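Local coordinates for protein VP35 (Myotis lucifugus, PDB 6DKU) that probably antagonises interferon responses through its interferon inhibitory domain, as a bat-genome homolog of the filoviral polymerase cofactor VP35, at residues L30-A35 against W113-L118; T83-K88 against Y117-G122. The protein carries 1 engineered substitution. One frame throughout, in Å; residues are numbered along the deposited sequence.

Contact 1: L30-A35 against W113-L118; sequences LVSAIA and WVYIYL
V114 drives one methyl branch against the backbone of helix 26-37 at L30: its CG1 lies 3.5 Å from L30 N and 4.2 Å from L30 CB. That branch runs anti to the backbone N of V114 (chi1 -177°), which carries it off the strand onto the flank of the helix. L30 meets it with the root of its side chain rather than the tip, while the L30 side chain also packs on I65 and T69 of helix 61-71. A33, one turn further along the helix, points at the strand with its single methyl, which fits between two neighbouring strand residues. A33 CB is 4.3 Å from V114 CG1 and 3.7 Å from V114 O, and it approaches the Y115 ring obliquely, 4.0 Å from CE1 of Y115. V114 and Y115 form a classic beta bulge opposite L126 on the adjoining strand, so two consecutive residues of strand 113-119 serve the same contact. The helix crosses the strand at 80°, with the axes of the two segments 7.9 Å apart, and this junction joins the helical part of the VP35 interferon inhibitory domain to its beta sheet. The Y115 side chain extends across the helix flank, its phenol ending beside S32. One ring face is overlain toward its rim by V114 CG1, and Y117 OH stands at the ring edge in plane. At the far end, Y115 OH comes 3.3 Å from S32 CB and accepts a weak hydrogen bond from S32 OG at 3.4 Å. With OG anti to the backbone N of S32 (chi1 -170°), the CB-OG bond lies broadside to the phenol oxygen, consistent with a weak bond. Y115 OH is also hydrogen-bonded to E29 OE1, a second tie between this phenol and the same helix.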
ATOM      1  N   LEU A  30       0.921  -2.918   0.558  1.00 43.33           N
ATOM      2  CA  LEU A  30       0.475  -1.888  -0.374  1.00 52.00           C
ATOM      3  C   LEU A  30      -1.036  -1.722  -0.314  1.00 50.61           C
ATOM      4  O   LEU A  30      -1.547  -0.596  -0.359  1.00 57.99           O
ATOM      5  CB  LEU A  30       0.922  -2.223  -1.795  1.00 49.87           C
ATOM      6  CG  LEU A  30       0.568  -1.182  -2.858  1.00 43.22           C
ATOM      7  CD1 LEU A  30       0.945   0.225  -2.408  1.00 39.78           C
ATOM      8  CD2 LEU A  30       1.256  -1.516  -4.165  1.00 37.37           C
ATOM      9  N   VAL A  31      -1.765  -2.835  -0.217  1.00 48.97           N
ATOM     10  CA  VAL A  31      -3.210  -2.763  -0.011  1.00 50.94           C
ATOM     11  C   VAL A  31      -3.519  -1.953   1.243  1.00 55.50           C
ATOM     12  O   VAL A  31      -4.335  -1.022   1.226  1.00 63.60           O
ATOM     13  CB  VAL A  31      -3.804  -4.181   0.072  1.00 42.86           C
ATOM     14  CG1 VAL A  31      -5.260  -4.130   0.491  1.00 39.81           C
ATOM     15  CG2 VAL A  31      -3.635  -4.907  -1.255  1.00 45.01           C
ATOM     16  N   SER A  32      -2.837  -2.285   2.342  1.00 49.97           N
ATOM     17  CA  SER A  32      -3.049  -1.584   3.603  1.00 46.00           C
ATOM     18  C   SER A  32      -2.705  -0.098   3.491  1.00 57.11           C
ATOM     19  O   SER A  32      -3.372   0.746   4.099  1.00 54.25           O
ATOM     20  CB  SER A  32      -2.221  -2.252   4.702  1.00 46.50           C
ATOM     21  OG  SER A  32      -2.565  -1.743   5.979  1.00 64.98           O
ATOM     22  N   ALA A  33      -1.666   0.240   2.722  1.00 41.65           N
ATOM     23  CA  ALA A  33      -1.272   1.637   2.570  1.00 47.53           C
ATOM     24  C   ALA A  33      -2.316   2.408   1.782  1.00 61.03           C
ATOM     25  O   ALA A  33      -2.699   3.523   2.164  1.00 61.31           O
ATOM     26  CB  ALA A  33       0.090   1.727   1.880  1.00 40.19           C
ATOM     27  N   ILE A  34      -2.791   1.815   0.683  1.00 65.29           N
ATOM     28  CA  ILE A  34      -3.872   2.410  -0.093  1.00 56.69           C
ATOM     29  C   ILE A  34      -5.073   2.685   0.800  1.00 53.72           C
ATOM     30  O   ILE A  34      -5.669   3.768   0.745  1.00 52.93           O
ATOM     31  CB  ILE A  34      -4.236   1.498  -1.280  1.00 49.57           C
ATOM     32  CG1 ILE A  34      -3.069   1.423  -2.266  1.00 46.65           C
ATOM     33  CG2 ILE A  34      -5.475   2.011  -1.991  1.00 44.96           C
ATOM     34  CD1 ILE A  34      -3.318   0.494  -3.426  1.00 52.03           C
ATOM     35  N   ALA A  35      -5.435   1.722   1.656  1.00 50.06           N
ATOM     36  CA  ALA A  35      -6.578   1.940   2.540  1.00 46.08           C
ATOM     37  C   ALA A  35      -6.294   3.040   3.551  1.00 54.62           C
ATOM     38  O   ALA A  35      -7.161   3.876   3.824  1.00 65.62           O
ATOM     39  CB  ALA A  35      -6.954   0.648   3.258  1.00 46.17           C
ATOM     40  N   TRP A 113       6.820   3.653  -3.326  1.00 49.09           N
ATOM     41  CA  TRP A 113       6.907   3.537  -1.874  1.00 52.19           C
ATOM     42  C   TRP A 113       5.656   2.866  -1.328  1.00 53.30           C
ATOM     43  O   TRP A 113       4.570   2.965  -1.903  1.00 58.63           O
ATOM     44  CB  TRP A 113       7.084   4.910  -1.221  1.00 62.65           C
ATOM     45  CG  TRP A 113       8.373   5.584  -1.571  1.00 63.66           C
ATOM     46  CD1 TRP A 113       8.542   6.605  -2.456  1.00 58.38           C
ATOM     47  CD2 TRP A 113       9.676   5.284  -1.051  1.00 57.39           C
ATOM     48  NE1 TRP A 113       9.860   6.956  -2.521  1.00 61.22           N
ATOM     49  CE2 TRP A 113      10.580   6.162  -1.670  1.00 58.96           C
ATOM     50  CE3 TRP A 113      10.164   4.349  -0.137  1.00 63.48           C
ATOM     51  CZ2 TRP A 113      11.947   6.141  -1.399  1.00 54.55           C
ATOM     52  CZ3 TRP A 113      11.517   4.329   0.131  1.00 69.82           C
ATOM     53  CH2 TRP A 113      12.395   5.223  -0.498  1.00 63.06           C
ATOM     54  N   VAL A 114       5.817   2.161  -0.211  1.00 53.64           N
ATOM     55  CA  VAL A 114       4.688   1.530   0.465  1.00 41.73           C
ATOM     56  C   VAL A 114       4.626   2.042   1.897  1.00 48.49           C
ATOM     57  O   VAL A 114       3.620   2.625   2.319  1.00 47.92           O
ATOM     58  CB  VAL A 114       4.793  -0.004   0.432  1.00 55.76           C
ATOM     59  CG1 VAL A 114       3.561  -0.627   1.084  1.00 43.95           C
ATOM     60  CG2 VAL A 114       4.963  -0.499  -1.004  1.00 54.51           C
ATOM     61  N   TYR A 115       5.694   1.839   2.653  1.00 45.50           N
ATOM     62  CA  TYR A 115       5.741   2.302   4.029  1.00 48.15           C
ATOM     63  C   TYR A 115       6.992   3.128   4.260  1.00 55.63           C
ATOM     64  O   TYR A 115       8.078   2.794   3.771  1.00 53.03           O
ATOM     65  CB  TYR A 115       5.739   1.142   5.028  1.00 50.59           C
ATOM     66  CG  TYR A 115       4.408   0.473   5.243  1.00 62.83           C
ATOM     67  CD1 TYR A 115       3.214   1.126   4.954  1.00 66.00           C
ATOM     68  CD2 TYR A 115       4.346  -0.822   5.743  1.00 62.65           C
ATOM     69  CE1 TYR A 115       1.998   0.500   5.148  1.00 56.01           C
ATOM     70  CE2 TYR A 115       3.142  -1.452   5.940  1.00 63.76           C
ATOM     71  CZ  TYR A 115       1.970  -0.788   5.642  1.00 62.16           C
ATOM     72  OH  TYR A 115       0.771  -1.426   5.845  1.00 71.93           O
ATOM     73  N   ILE A 116       6.828   4.196   5.018  1.00 52.93           N
ATOM     74  CA  ILE A 116       7.930   4.872   5.677  1.00 54.31           C
ATOM     75  C   ILE A 116       7.884   4.422   7.134  1.00 57.51           C
ATOM     76  O   ILE A 116       7.012   4.853   7.897  1.00 60.79           O
ATOM     77  CB  ILE A 116       7.823   6.394   5.554  1.00 46.24           C
ATOM     78  CG1 ILE A 116       7.759   6.810   4.086  1.00 54.67           C
ATOM     79  CG2 ILE A 116       9.013   7.051   6.208  1.00 61.90           C
ATOM     80  CD1 ILE A 116       8.644   6.006   3.162  1.00 62.45           C
ATOM     81  N   TYR A 117       8.790   3.524   7.514  1.00 52.04           N
ATOM     82  CA  TYR A 117       8.857   3.077   8.899  1.00 57.62           C
ATOM     83  C   TYR A 117       9.572   4.111   9.754  1.00 71.66           C
ATOM     84  O   TYR A 117      10.578   4.691   9.337  1.00 69.41           O
ATOM     85  CB  TYR A 117       9.592   1.744   9.008  1.00 65.04           C
ATOM     86  CG  TYR A 117       8.803   0.555   8.529  1.00 56.16           C
ATOM     87  CD1 TYR A 117       7.717   0.081   9.247  1.00 55.73           C
ATOM     88  CD2 TYR A 117       9.157  -0.102   7.366  1.00 53.84           C
ATOM     89  CE1 TYR A 117       6.998  -1.011   8.802  1.00 64.60           C
ATOM     90  CE2 TYR A 117       8.451  -1.189   6.916  1.00 56.56           C
ATOM     91  CZ  TYR A 117       7.376  -1.642   7.634  1.00 62.43           C
ATOM     92  OH  TYR A 117       6.682  -2.730   7.170  1.00 64.22           O
ATOM     93  N   LEU A 118       9.058   4.326  10.964  1.00 84.44           N
ATOM     94  CA  LEU A 118       9.641   5.253  11.930  1.00 79.56           C
ATOM     95  C   LEU A 118      10.287   4.453  13.054  1.00 81.36           C
ATOM     96  O   LEU A 118       9.591   3.804  13.843  1.00 81.41           O
ATOM     97  CB  LEU A 118       8.578   6.211  12.457  1.00 76.37           C
ATOM     98  CG  LEU A 118       8.634   7.581  11.795  1.00 76.71           C
ATOM     99  CD1 LEU A 118       9.756   8.402  12.426  1.00 93.97           C
ATOM    100  CD2 LEU A 118       8.855   7.420  10.284  1.00 75.48           C
TER

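Contact 2: T83-K88 against Y117-G122; sequences TQVTSK and YLTPEG
V85 meets L118 first through the backbone, its N donating to L118 O at 3.0 Å in an almost straight bond (173°), and then through its side chain. V85 CB stands back, 4.3 Å from L118 O. With CG1 anti to the carbonyl carbon (chi1 -83°), CG2 falls between the backbone N and that carbon, 3.4 Å from L118 O. CG2 also lies alongside T119 CG2 at 4.1 Å, the two side chains pointing the same way, and touches Y117 CD1 at 4.4 Å. CG1 is turned to the far side from T119, and the side chain also packs on I91. Short edge strand 82-84 runs parallel to strand 113-119 here, pairing T83 with Y117 and Q84 with L118. L118 N donates to T83 O at 2.7 Å. T83 CB approaches the Y117 ring obliquely, on the same sheet face as that ring, whereas Q84 CG and L118 CB meet on the opposite one. Past the strands, the P120 ring lies against the carbonyls of V85 and T86, and in the hairpin turn both N and OG1 of T119 donate to G122 O.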
ATOM      1  N   THR A  83       4.375   4.294   9.388  1.00 67.74           N
ATOM      2  CA  THR A  83       4.144   3.362  10.483  1.00 70.16           C
ATOM      3  C   THR A  83       5.241   3.560  11.520  1.00 79.34           C
ATOM      4  O   THR A  83       6.407   3.780  11.170  1.00 79.63           O
ATOM      5  CB  THR A  83       4.164   1.900  10.012  1.00 65.30           C
ATOM      6  OG1 THR A  83       3.338   1.732   8.854  1.00 74.37           O
ATOM      7  CG2 THR A  83       3.664   0.991  11.124  1.00 66.53           C
ATOM      8  N   GLN A  84       4.878   3.475  12.792  1.00 76.27           N
ATOM      9  CA  GLN A  84       5.837   3.628  13.874  1.00 85.27           C
ATOM     10  C   GLN A  84       6.110   2.266  14.493  1.00 86.14           C
ATOM     11  O   GLN A  84       5.179   1.485  14.711  1.00 76.58           O
ATOM     12  CB  GLN A  84       5.322   4.617  14.923  1.00 87.93           C
ATOM     13  CG  GLN A  84       5.435   6.065  14.467  1.00 91.70           C
ATOM     14  CD  GLN A  84       5.597   7.042  15.613  1.00106.58           C
ATOM     15  OE1 GLN A  84       5.390   6.697  16.775  1.00113.67           O
ATOM     16  NE2 GLN A  84       5.986   8.272  15.290  1.00107.71           N
ATOM     17  N   VAL A  85       7.387   1.974  14.753  1.00 86.80           N
ATOM     18  CA  VAL A  85       7.790   0.722  15.385  1.00 92.58           C
ATOM     19  C   VAL A  85       8.807   1.019  16.476  1.00 93.99           C
ATOM     20  O   VAL A  85       9.643   1.919  16.332  1.00 91.07           O
ATOM     21  CB  VAL A  85       8.371  -0.284  14.365  1.00 88.47           C
ATOM     22  CG1 VAL A  85       7.254  -1.035  13.661  1.00 77.76           C
ATOM     23  CG2 VAL A  85       9.270   0.417  13.355  1.00 85.47           C
ATOM     24  N   THR A  86       8.734   0.250  17.567  1.00100.66           N
ATOM     25  CA  THR A  86       9.634   0.456  18.695  1.00114.36           C
ATOM     26  C   THR A  86      11.092   0.230  18.305  1.00115.54           C
ATOM     27  O   THR A  86      11.995   0.800  18.931  1.00114.97           O
ATOM     28  CB  THR A  86       9.226  -0.469  19.853  1.00116.89           C
ATOM     29  OG1 THR A  86       7.797  -0.529  19.939  1.00110.58           O
ATOM     30  CG2 THR A  86       9.743   0.075  21.158  1.00119.79           C
ATOM     31  N   SER A  87      11.333  -0.583  17.280  1.00111.78           N
ATOM     32  CA  SER A  87      12.671  -0.919  16.812  1.00105.83           C
ATOM     33  C   SER A  87      12.572  -1.458  15.392  1.00101.94           C
ATOM     34  O   SER A  87      11.481  -1.724  14.877  1.00 78.62           O
ATOM     35  CB  SER A  87      13.341  -1.950  17.722  1.00 99.96           C
ATOM     36  OG  SER A  87      14.740  -1.873  17.612  1.00110.87           O
ATOM     37  N   LYS A  88      13.740  -1.613  14.760  1.00102.43           N
ATOM     38  CA  LYS A  88      13.792  -2.264  13.452  1.00 86.17           C
ATOM     39  C   LYS A  88      13.337  -3.714  13.546  1.00 77.21           C
ATOM     40  O   LYS A  88      12.818  -4.276  12.571  1.00 73.17           O
ATOM     41  CB  LYS A  88      15.211  -2.177  12.882  1.00 88.05           C
ATOM     42  CG  LYS A  88      15.407  -2.706  11.474  1.00 91.67           C
ATOM     43  CD  LYS A  88      16.808  -2.355  10.980  1.00 87.09           C
ATOM     44  CE  LYS A  88      17.394  -3.446  10.099  1.00 77.89           C
ATOM     45  NZ  LYS A  88      17.506  -3.003   8.684  1.00 78.41           N
ATOM     46  N   TYR A 117       8.790   3.524   7.514  1.00 52.04           N
ATOM     47  CA  TYR A 117       8.857   3.077   8.899  1.00 57.62           C
ATOM     48  C   TYR A 117       9.572   4.111   9.754  1.00 71.66           C
ATOM     49  O   TYR A 117      10.578   4.691   9.337  1.00 69.41           O
ATOM     50  CB  TYR A 117       9.592   1.744   9.008  1.00 65.04           C
ATOM     51  CG  TYR A 117       8.803   0.555   8.529  1.00 56.16           C
ATOM     52  CD1 TYR A 117       7.717   0.081   9.247  1.00 55.73           C
ATOM     53  CD2 TYR A 117       9.157  -0.102   7.366  1.00 53.84           C
ATOM     54  CE1 TYR A 117       6.998  -1.011   8.802  1.00 64.60           C
ATOM     55  CE2 TYR A 117       8.451  -1.189   6.916  1.00 56.56           C
ATOM     56  CZ  TYR A 117       7.376  -1.642   7.634  1.00 62.43           C
ATOM     57  OH  TYR A 117       6.682  -2.730   7.170  1.00 64.22           O
ATOM     58  N   LEU A 118       9.058   4.326  10.964  1.00 84.44           N
ATOM     59  CA  LEU A 118       9.641   5.253  11.930  1.00 79.56           C
ATOM     60  C   LEU A 118      10.287   4.453  13.054  1.00 81.36           C
ATOM     61  O   LEU A 118       9.591   3.804  13.843  1.00 81.41           O
ATOM     62  CB  LEU A 118       8.578   6.211  12.457  1.00 76.37           C
ATOM     63  CG  LEU A 118       8.634   7.581  11.795  1.00 76.71           C
ATOM     64  CD1 LEU A 118       9.756   8.402  12.426  1.00 93.97           C
ATOM     65  CD2 LEU A 118       8.855   7.420  10.284  1.00 75.48           C
ATOM     66  N   THR A 119      11.618   4.494  13.112  1.00 92.51           N
ATOM     67  CA  THR A 119      12.420   3.801  14.105  1.00102.92           C
ATOM     68  C   THR A 119      13.188   4.813  14.943  1.00103.55           C
ATOM     69  O   THR A 119      13.491   5.914  14.470  1.00 89.73           O
ATOM     70  CB  THR A 119      13.414   2.831  13.455  1.00 98.08           C
ATOM     71  OG1 THR A 119      14.601   3.550  13.101  1.00 98.57           O
ATOM     72  CG2 THR A 119      12.812   2.197  12.206  1.00 86.86           C
ATOM     73  N   PRO A 120      13.503   4.472  16.197  1.00114.26           N
ATOM     74  CA  PRO A 120      14.172   5.441  17.078  1.00117.80           C
ATOM     75  C   PRO A 120      15.481   5.977  16.530  1.00123.95           C
ATOM     76  O   PRO A 120      15.811   7.135  16.803  1.00134.69           O
ATOM     77  CB  PRO A 120      14.372   4.647  18.373  1.00110.54           C
ATOM     78  CG  PRO A 120      13.218   3.697  18.377  1.00111.53           C
ATOM     79  CD  PRO A 120      13.034   3.290  16.940  1.00110.12           C
ATOM     80  N   GLU A 121      16.223   5.207  15.744  1.00119.75           N
ATOM     81  CA  GLU A 121      17.387   5.731  15.036  1.00129.95           C
ATOM     82  C   GLU A 121      17.235   5.409  13.553  1.00127.80           C
ATOM     83  O   GLU A 121      17.805   4.451  13.040  1.00132.69           O
ATOM     84  CB  GLU A 121      18.724   5.186  15.629  1.00137.68           C
ATOM     85  CG  GLU A 121      19.974   5.477  14.770  1.00139.03           C
ATOM     86  CD  GLU A 121      21.300   5.528  15.555  1.00136.35           C
ATOM     87  OE1 GLU A 121      22.357   5.772  14.923  1.00130.93           O
ATOM     88  OE2 GLU A 121      21.294   5.349  16.793  1.00137.32           O
ATOM     89  N   GLY A 122      16.464   6.229  12.852  1.00122.59           N
ATOM     90  CA  GLY A 122      16.340   6.126  11.412  1.00124.29           C
ATOM     91  C   GLY A 122      14.888   6.158  10.962  1.00113.15           C
ATOM     92  O   GLY A 122      13.956   5.916  11.722  1.00113.79           O
TER

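In the fold
From the N terminus, helix 26-37 supplies the first side of contact 1. The chain then runs through helices 41-56, 61-71 and 73-76 and short strands 82-84 and 100-101 before strand 113-119 closes this long loop. Contact 2 starts inside and ends beyond it, at G122, so the loops cross; its own loop contains no helix. Its second segment shares Y117 and L118 with contact 1 and continues into the turn before strand 122-127. The two centres lie about 14 Å apart, and both contacts use strand 113-119. Buried contact 1 fastens its beginning to the helices; contact 2 adds edge strand 82-84 near its end, at the surface. T83 links them, packing on Y115 and probably hydrogen-bonding I116.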